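Local coordinates for protein synthesis inhibitor I (Hordeum vulgare, PDB 4FBC) that is a plant ribosome-inactivating protein, named for inhibiting protein synthesis, and holds adenosine monophosphate in a pocket, at residues 64-69 and 77-82; 90-95 and 144-149. The protein carries 3 engineered substitutions. All coordinates share one frame; numbering follows the deposited sequence.

Interaction 1. Residues 64-69 and 77-82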
ATOM      1  N   TRP A  64       4.488  -5.097  11.275  1.00 17.31           N
ATOM      2  CA  TRP A  64       4.981  -5.140   9.892  1.00 15.72           C
ATOM      3  C   TRP A  64       4.489  -6.380   9.161  1.00 17.87           C
ATOM      4  O   TRP A  64       4.170  -7.386   9.792  1.00 19.33           O
ATOM      5  CB  TRP A  64       6.516  -5.161   9.892  1.00 18.80           C
ATOM      6  CG  TRP A  64       7.113  -3.906  10.474  1.00 16.72           C
ATOM      7  CD1 TRP A  64       7.307  -3.626  11.795  1.00 21.62           C
ATOM      8  CD2 TRP A  64       7.575  -2.761   9.745  1.00 18.02           C
ATOM      9  NE1 TRP A  64       7.862  -2.373  11.934  1.00 18.95           N
ATOM     10  CE2 TRP A  64       8.043  -1.826  10.688  1.00 18.85           C
ATOM     11  CE3 TRP A  64       7.649  -2.444   8.391  1.00 16.66           C
ATOM     12  CZ2 TRP A  64       8.565  -0.586  10.314  1.00 18.71           C
ATOM     13  CZ3 TRP A  64       8.169  -1.212   8.017  1.00 17.94           C
ATOM     14  CH2 TRP A  64       8.624  -0.301   8.978  1.00 21.18           C
ATOM     15  N   PHE A  65       4.398  -6.298   7.831  1.00 18.85           N
ATOM     16  CA  PHE A  65       4.259  -7.502   7.009  1.00 18.01           C
ATOM     17  C   PHE A  65       5.270  -7.469   5.876  1.00 19.15           C
ATOM     18  O   PHE A  65       5.863  -6.422   5.603  1.00 19.25           O
ATOM     19  CB  PHE A  65       2.814  -7.724   6.503  1.00 17.30           C
ATOM     20  CG  PHE A  65       2.339  -6.731   5.466  1.00 18.87           C
ATOM     21  CD1 PHE A  65       1.863  -5.482   5.853  1.00 17.51           C
ATOM     22  CD2 PHE A  65       2.291  -7.076   4.118  1.00 17.83           C
ATOM     23  CE1 PHE A  65       1.392  -4.564   4.912  1.00 15.33           C
ATOM     24  CE2 PHE A  65       1.819  -6.163   3.160  1.00 17.47           C
ATOM     25  CZ  PHE A  65       1.370  -4.906   3.562  1.00 14.16           C
ATOM     26  N   HIS A  66       5.500  -8.619   5.251  1.00 16.65           N
ATOM     27  CA  HIS A  66       6.363  -8.704   4.080  1.00 18.27           C
ATOM     28  C   HIS A  66       5.576  -9.002   2.816  1.00 17.49           C
ATOM     29  O   HIS A  66       4.574  -9.718   2.838  1.00 19.85           O
ATOM     30  CB  HIS A  66       7.431  -9.785   4.257  1.00 20.46           C
ATOM     31  CG  HIS A  66       8.501  -9.415   5.236  1.00 18.87           C
ATOM     32  ND1 HIS A  66       9.560 -10.248   5.530  1.00 22.53           N
ATOM     33  CD2 HIS A  66       8.671  -8.302   5.989  1.00 19.17           C
ATOM     34  CE1 HIS A  66      10.338  -9.662   6.424  1.00 23.36           C
ATOM     35  NE2 HIS A  66       9.819  -8.483   6.723  1.00 20.21           N
ATOM     36  N   VAL A  67       6.037  -8.421   1.718  1.00 18.37           N
ATOM     37  CA  VAL A  67       5.589  -8.826   0.394  1.00 19.51           C
ATOM     38  C   VAL A  67       6.802  -9.371  -0.336  1.00 21.08           C
ATOM     39  O   VAL A  67       7.863  -8.734  -0.367  1.00 21.37           O
ATOM     40  CB  VAL A  67       4.959  -7.659  -0.376  1.00 17.49           C
ATOM     41  CG1 VAL A  67       4.832  -7.997  -1.868  1.00 18.82           C
ATOM     42  CG2 VAL A  67       3.595  -7.329   0.213  1.00 16.99           C
ATOM     43  N   VAL A  68       6.661 -10.564  -0.898  1.00 18.21           N
ATOM     44  CA  VAL A  68       7.738 -11.145  -1.693  1.00 18.79           C
ATOM     45  C   VAL A  68       7.338 -11.188  -3.160  1.00 22.73           C
ATOM     46  O   VAL A  68       6.309 -11.772  -3.513  1.00 21.27           O
ATOM     47  CB  VAL A  68       8.098 -12.551  -1.205  1.00 21.99           C
ATOM     48  CG1 VAL A  68       9.110 -13.187  -2.139  1.00 26.16           C
ATOM     49  CG2 VAL A  68       8.656 -12.476   0.211  1.00 19.87           C
ATOM     50  N   LEU A  69       8.150 -10.558  -4.003  1.00 18.73           N
ATOM     51  CA  LEU A  69       7.888 -10.479  -5.430  1.00 20.09           C
ATOM     52  C   LEU A  69       8.931 -11.310  -6.167  1.00 24.73           C
ATOM     53  O   LEU A  69      10.126 -11.022  -6.098  1.00 22.69           O
ATOM     54  CB  LEU A  69       7.923  -9.026  -5.910  1.00 17.57           C
ATOM     55  CG  LEU A  69       6.891  -8.094  -5.271  1.00 17.42           C
ATOM     56  CD1 LEU A  69       7.070  -6.658  -5.758  1.00 21.62           C
ATOM     57  CD2 LEU A  69       5.467  -8.586  -5.553  1.00 16.51           C
ATOM     58  N   GLY A  77      12.785 -14.265  -4.160  1.00 36.18           N
ATOM     59  CA  GLY A  77      11.991 -13.058  -4.278  1.00 32.17           C
ATOM     60  C   GLY A  77      12.649 -11.823  -3.699  1.00 30.79           C
ATOM     61  O   GLY A  77      13.517 -11.921  -2.832  1.00 33.31           O
ATOM     62  N   LEU A  78      12.246 -10.660  -4.208  1.00 26.99           N
ATOM     63  CA  LEU A  78      12.565  -9.386  -3.570  1.00 25.10           C
ATOM     64  C   LEU A  78      11.605  -9.197  -2.410  1.00 25.72           C
ATOM     65  O   LEU A  78      10.385  -9.266  -2.594  1.00 24.38           O
ATOM     66  CB  LEU A  78      12.404  -8.235  -4.565  1.00 22.58           C
ATOM     67  CG  LEU A  78      12.391  -6.825  -3.968  1.00 22.23           C
ATOM     68  CD1 LEU A  78      13.768  -6.447  -3.430  1.00 24.02           C
ATOM     69  CD2 LEU A  78      11.917  -5.802  -4.991  1.00 24.25           C
ATOM     70  N   THR A  79      12.136  -8.978  -1.208  1.00 24.86           N
ATOM     71  CA  THR A  79      11.276  -8.850  -0.031  1.00 22.30           C
ATOM     72  C   THR A  79      11.084  -7.379   0.308  1.00 24.77           C
ATOM     73  O   THR A  79      12.056  -6.617   0.385  1.00 22.30           O
ATOM     74  CB  THR A  79      11.822  -9.611   1.194  1.00 23.78           C
ATOM     75  OG1 THR A  79      12.048 -10.982   0.848  1.00 26.66           O
ATOM     76  CG2 THR A  79      10.828  -9.561   2.361  1.00 22.79           C
ATOM     77  N   LEU A  80       9.826  -6.987   0.476  1.00 20.10           N
ATOM     78  CA  LEU A  80       9.474  -5.628   0.871  1.00 20.27           C
ATOM     79  C   LEU A  80       9.007  -5.640   2.317  1.00 20.70           C
ATOM     80  O   LEU A  80       8.229  -6.508   2.707  1.00 18.54           O
ATOM     81  CB  LEU A  80       8.331  -5.113  -0.003  1.00 17.39           C
ATOM     82  CG  LEU A  80       8.521  -5.228  -1.509  1.00 19.61           C
ATOM     83  CD1 LEU A  80       7.337  -4.591  -2.242  1.00 19.02           C
ATOM     84  CD2 LEU A  80       9.821  -4.567  -1.922  1.00 19.54           C
ATOM     85  N   ALA A  81       9.455  -4.665   3.106  1.00 18.24           N
ATOM     86  CA  ALA A  81       8.975  -4.499   4.470  1.00 17.84           C
ATOM     87  C   ALA A  81       7.979  -3.346   4.519  1.00 15.96           C
ATOM     88  O   ALA A  81       8.321  -2.198   4.219  1.00 16.44           O
ATOM     89  CB  ALA A  81      10.143  -4.235   5.418  1.00 20.29           C
ATOM     90  N   ILE A  82       6.742  -3.654   4.897  1.00 16.27           N
ATOM     91  CA  ILE A  82       5.652  -2.684   4.850  1.00 14.00           C
ATOM     92  C   ILE A  82       4.941  -2.634   6.201  1.00 16.99           C
ATOM     93  O   ILE A  82       4.699  -3.667   6.820  1.00 17.36           O
ATOM     94  CB  ILE A  82       4.640  -3.062   3.730  1.00 15.33           C
ATOM     95  CG1 ILE A  82       5.348  -3.155   2.373  1.00 16.97           C
ATOM     96  CG2 ILE A  82       3.510  -2.051   3.666  1.00 14.67           C
ATOM     97  CD1 ILE A  82       4.483  -3.792   1.252  1.00 17.14           C
TER
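Ile82 lays its CB over one face of the Phe65 ring, 4.0 Å from the ring centroid, a CH-pi contact inside a beta hairpin whose strands belong to the mixed sheet of this ribosome-inactivating protein fold. CB sits off toward the rim, and the CG2 branch goes further, coming within 3.5 Å of Phe65 CE1. The ring is carried there by chi1 of 70°, which sets CG between the backbone N and the carbonyl carbon and swings the phenyl group across to the neighbouring strand. The other branch of Ile82 extends the apolar row: its CD1 lies 3.8 Å from Val67 CG2. Nearer the turn, Leu69 CD1 and Leu80 CD1 meet at 4.1 Å. This face of the sheet is covered by two helices, with Val67 against Phe31 and Ile35 of helix 25-39 and against Val174 of helix 157-179, while Phe65 also stacks on Phe15.

Between the strands runs an antiparallel ladder of six backbone hydrogen bonds, two at each of the pairs Phe65-Ile82, Val67-Leu80 and Leu69-Leu78. The intervening pairs, His66-Ala81 and Val68-Thr79, are non-hydrogen-bonded and send their side chains to the opposite face. There Thr79, with chi1 of -55°, keeps OG1 beside its own backbone N and turns its methyl toward the imidazole, so that CG2 is 3.5 Å from His66 ND1 and OG1 is 3.8 Å from Val68 CG2. The far nitrogen of the imidazole, His66 NE2, is hydrogen-bonded to Val10 O. Trp64 brings the edge of its indole to Ala81 O, with NE1 hydrogen-bonded to Pro61 O. Where the ladder approaches the turn, Gly77 has no side chain, and CG1 of Val68 settles directly on the backbone, 3.6 Å from Gly77 CA.

Interaction 2. Residues 90-95 and 144-149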
ATOM      1  N   GLU A  90       8.798   0.769   3.760  1.00 15.94           N
ATOM      2  CA  GLU A  90       9.973   1.369   4.401  1.00 20.24           C
ATOM      3  C   GLU A  90      11.285   0.652   4.118  1.00 22.68           C
ATOM      4  O   GLU A  90      12.356   1.249   4.239  1.00 19.89           O
ATOM      5  CB  GLU A  90       9.766   1.525   5.910  1.00 16.99           C
ATOM      6  CG  GLU A  90       8.717   2.559   6.309  1.00 18.43           C
ATOM      7  CD  GLU A  90       9.075   3.986   5.902  1.00 20.17           C
ATOM      8  OE1 GLU A  90      10.241   4.259   5.541  1.00 20.37           O
ATOM      9  OE2 GLU A  90       8.174   4.846   5.939  1.00 25.94           O
ATOM     10  N   GLY A  91      11.206  -0.618   3.733  1.00 18.54           N
ATOM     11  CA  GLY A  91      12.403  -1.401   3.476  1.00 18.95           C
ATOM     12  C   GLY A  91      12.276  -2.381   2.324  1.00 20.37           C
ATOM     13  O   GLY A  91      11.175  -2.814   1.982  1.00 22.31           O
ATOM     14  N   PHE A  92      13.402  -2.715   1.700  1.00 20.45           N
ATOM     15  CA  PHE A  92      13.430  -3.816   0.735  1.00 18.70           C
ATOM     16  C   PHE A  92      14.761  -4.548   0.818  1.00 26.94           C
ATOM     17  O   PHE A  92      15.789  -3.956   1.145  1.00 22.64           O
ATOM     18  CB  PHE A  92      13.139  -3.350  -0.695  1.00 22.65           C
ATOM     19  CG  PHE A  92      14.180  -2.432  -1.268  1.00 24.77           C
ATOM     20  CD1 PHE A  92      15.316  -2.943  -1.881  1.00 19.52           C
ATOM     21  CD2 PHE A  92      14.009  -1.059  -1.216  1.00 21.43           C
ATOM     22  CE1 PHE A  92      16.273  -2.099  -2.412  1.00 23.81           C
ATOM     23  CE2 PHE A  92      14.960  -0.206  -1.751  1.00 23.10           C
ATOM     24  CZ  PHE A  92      16.090  -0.725  -2.349  1.00 24.00           C
ATOM     25  N   LYS A  93      14.737  -5.840   0.524  1.00 24.65           N
ATOM     26  CA  LYS A  93      15.908  -6.677   0.747  1.00 25.97           C
ATOM     27  C   LYS A  93      16.462  -7.180  -0.583  1.00 26.52           C
ATOM     28  O   LYS A  93      15.768  -7.869  -1.330  1.00 26.23           O
ATOM     29  CB  LYS A  93      15.523  -7.849   1.657  1.00 23.56           C
ATOM     30  CG  LYS A  93      16.683  -8.709   2.119  1.00 28.44           C
ATOM     31  CD  LYS A  93      16.156  -9.865   2.945  1.00 30.15           C
ATOM     32  CE  LYS A  93      17.271 -10.677   3.573  1.00 33.75           C
ATOM     33  NZ  LYS A  93      16.727 -11.865   4.306  1.00 35.42           N
ATOM     34  N   SER A  94      17.710  -6.825  -0.881  1.00 22.46           N
ATOM     35  CA  SER A  94      18.357  -7.234  -2.124  1.00 23.72           C
ATOM     36  C   SER A  94      18.914  -8.656  -2.023  1.00 28.49           C
ATOM     37  O   SER A  94      18.908  -9.255  -0.949  1.00 26.21           O
ATOM     38  CB  SER A  94      19.455  -6.242  -2.511  1.00 29.27           C
ATOM     39  OG  SER A  94      20.391  -6.051  -1.462  1.00 27.47           O
ATOM     40  N   SER A  95      19.385  -9.196  -3.144  1.00 31.71           N
ATOM     41  CA  SER A  95      19.811 -10.598  -3.198  1.00 31.82           C
ATOM     42  C   SER A  95      21.037 -10.931  -2.337  1.00 35.52           C
ATOM     43  O   SER A  95      21.228 -12.088  -1.951  1.00 37.18           O
ATOM     44  CB  SER A  95      20.048 -11.033  -4.649  1.00 32.35           C
ATOM     45  OG  SER A  95      21.041 -10.237  -5.266  1.00 37.01           O
ATOM     46  N   THR A 144      13.734  -6.476 -10.589  1.00 22.27           N
ATOM     47  CA  THR A 144      15.120  -6.712 -10.994  1.00 26.09           C
ATOM     48  C   THR A 144      16.077  -5.635 -10.474  1.00 23.88           C
ATOM     49  O   THR A 144      17.154  -5.948  -9.968  1.00 29.23           O
ATOM     50  CB  THR A 144      15.244  -6.796 -12.527  1.00 27.02           C
ATOM     51  OG1 THR A 144      14.470  -7.907 -13.002  1.00 26.01           O
ATOM     52  CG2 THR A 144      16.697  -6.986 -12.941  1.00 32.74           C
ATOM     53  N   ALA A 145      15.678  -4.374 -10.605  1.00 25.43           N
ATOM     54  CA  ALA A 145      16.546  -3.250 -10.244  1.00 25.35           C
ATOM     55  C   ALA A 145      16.842  -3.205  -8.748  1.00 27.99           C
ATOM     56  O   ALA A 145      17.989  -2.975  -8.338  1.00 27.36           O
ATOM     57  CB  ALA A 145      15.939  -1.941 -10.701  1.00 27.38           C
ATOM     58  N   LEU A 146      15.807  -3.417  -7.937  1.00 24.82           N
ATOM     59  CA  LEU A 146      15.956  -3.361  -6.482  1.00 21.49           C
ATOM     60  C   LEU A 146      16.591  -4.639  -5.931  1.00 27.14           C
ATOM     61  O   LEU A 146      17.404  -4.593  -5.006  1.00 23.79           O
ATOM     62  CB  LEU A 146      14.606  -3.087  -5.798  1.00 20.81           C
ATOM     63  CG  LEU A 146      13.892  -1.785  -6.170  1.00 21.74           C
ATOM     64  CD1 LEU A 146      12.657  -1.553  -5.300  1.00 18.27           C
ATOM     65  CD2 LEU A 146      14.826  -0.577  -6.089  1.00 22.01           C
ATOM     66  N   HIS A 147      16.229  -5.784  -6.501  1.00 23.05           N
ATOM     67  CA  HIS A 147      16.746  -7.055  -6.004  1.00 26.24           C
ATOM     68  C   HIS A 147      18.239  -7.207  -6.301  1.00 27.24           C
ATOM     69  O   HIS A 147      18.947  -7.909  -5.581  1.00 28.28           O
ATOM     70  CB  HIS A 147      15.985  -8.223  -6.625  1.00 29.48           C
ATOM     71  CG  HIS A 147      16.122  -9.512  -5.877  1.00 29.12           C
ATOM     72  ND1 HIS A 147      16.293 -10.722  -6.512  1.00 33.45           N
ATOM     73  CD2 HIS A 147      16.082  -9.784  -4.550  1.00 26.88           C
ATOM     74  CE1 HIS A 147      16.363 -11.684  -5.608  1.00 33.12           C
ATOM     75  NE2 HIS A 147      16.239 -11.141  -4.410  1.00 34.81           N
ATOM     76  N   GLY A 148      18.708  -6.555  -7.361  1.00 27.56           N
ATOM     77  CA  GLY A 148      20.092  -6.689  -7.789  1.00 30.10           C
ATOM     78  C   GLY A 148      21.058  -5.700  -7.153  1.00 33.12           C
ATOM     79  O   GLY A 148      22.272  -5.776  -7.363  1.00 33.18           O
ATOM     80  N   ARG A 149      20.518  -4.766  -6.379  1.00 28.41           N
ATOM     81  CA  ARG A 149      21.330  -3.783  -5.665  1.00 31.40           C
ATOM     82  C   ARG A 149      22.297  -4.484  -4.707  1.00 32.48           C
ATOM     83  O   ARG A 149      21.915  -5.404  -3.994  1.00 32.36           O
ATOM     84  CB  ARG A 149      20.406  -2.828  -4.893  1.00 32.22           C
ATOM     85  CG  ARG A 149      21.051  -1.530  -4.457  1.00 37.44           C
ATOM     86  CD  ARG A 149      20.049  -0.600  -3.783  1.00 29.81           C
ATOM     87  NE  ARG A 149      20.697   0.630  -3.337  1.00 32.41           N
ATOM     88  CZ  ARG A 149      20.839   1.707  -4.099  1.00 30.45           C
ATOM     89  NH1 ARG A 149      20.364   1.702  -5.337  1.00 38.34           N
ATOM     90  NH2 ARG A 149      21.444   2.789  -3.622  1.00 30.70           N
TER
HETATM   91  O   HOH W   1      22.247  -8.009  -4.403  1.00 33.73           O
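Ser95 N donates to His147 O over 2.8 Å with an N-H...O angle of 158°, tying the backbone just beyond strand 89-93 to the late residues of helix 136-147, where the CA atoms of Ser94 and His147 come within 4.2 Å. Two side-chain contacts accompany this bond. Deeper along the strand, Leu146 meets Phe92 at about a right angle: CD1 stands over the centre of the phenyl face, 4.3 Å from the centroid, and CB approaches the rim, 3.9 Å from Phe92 CE1. The edge of the same ring faces the aliphatic part of Arg149, whose CD is 4.2 Å from Phe92 CZ. Close to the bond itself, the imidazole of His147 lies beneath Ser95, with Ser95 CB 3.9 Å from the ring centroid. His147 CG lies opposite its own backbone N, chi1 -161°, which turns the ring toward the strand end and brings Lys93 O to its edge, in plane. A water completes the joint, 2.7 Å from Ser95 OG and donating to Arg149 O, so it bridges the two segments. Polar ends find further partners: Ser94 OG hydrogen-bonds Asp96 OD1 and Trp100 NE1, and Arg149 NH2 hydrogen-bonds Gln160 OE1. Trp100 also receives a cation-pi contact from Arg149 and meets the Phe92 ring. The joint thus fits between sheet and helix, with Phe92 resting on Leu78 and Leu80 of strand 78-83 and Leu146 reaching Ala166, Val167 and Leu170 of helix 157-179.

Overall arrangement
Adjacent strands of one sheet connect the two contacts, whose centres are 10 Å apart. Strand 78-83, the second arm of the hairpin in interaction 1, pairs with strand 89-93 of interaction 2 through probable hydrogen bonds of 2.8 Å from Ala81 N to Gly91 O and from Lys93 N to Thr79 O. Ala81 faces both Glu90 and Gly91, a classic beta bulge. Close packing continues at the far end, where Gly77 O is 3.2 Å from His147 NE2. The adenosine monophosphate pocket lies toward the other end: Glu90 touches the ligand, the side chain of Ile82 is about 7 Å from it, and that of Phe92 about 10 Å.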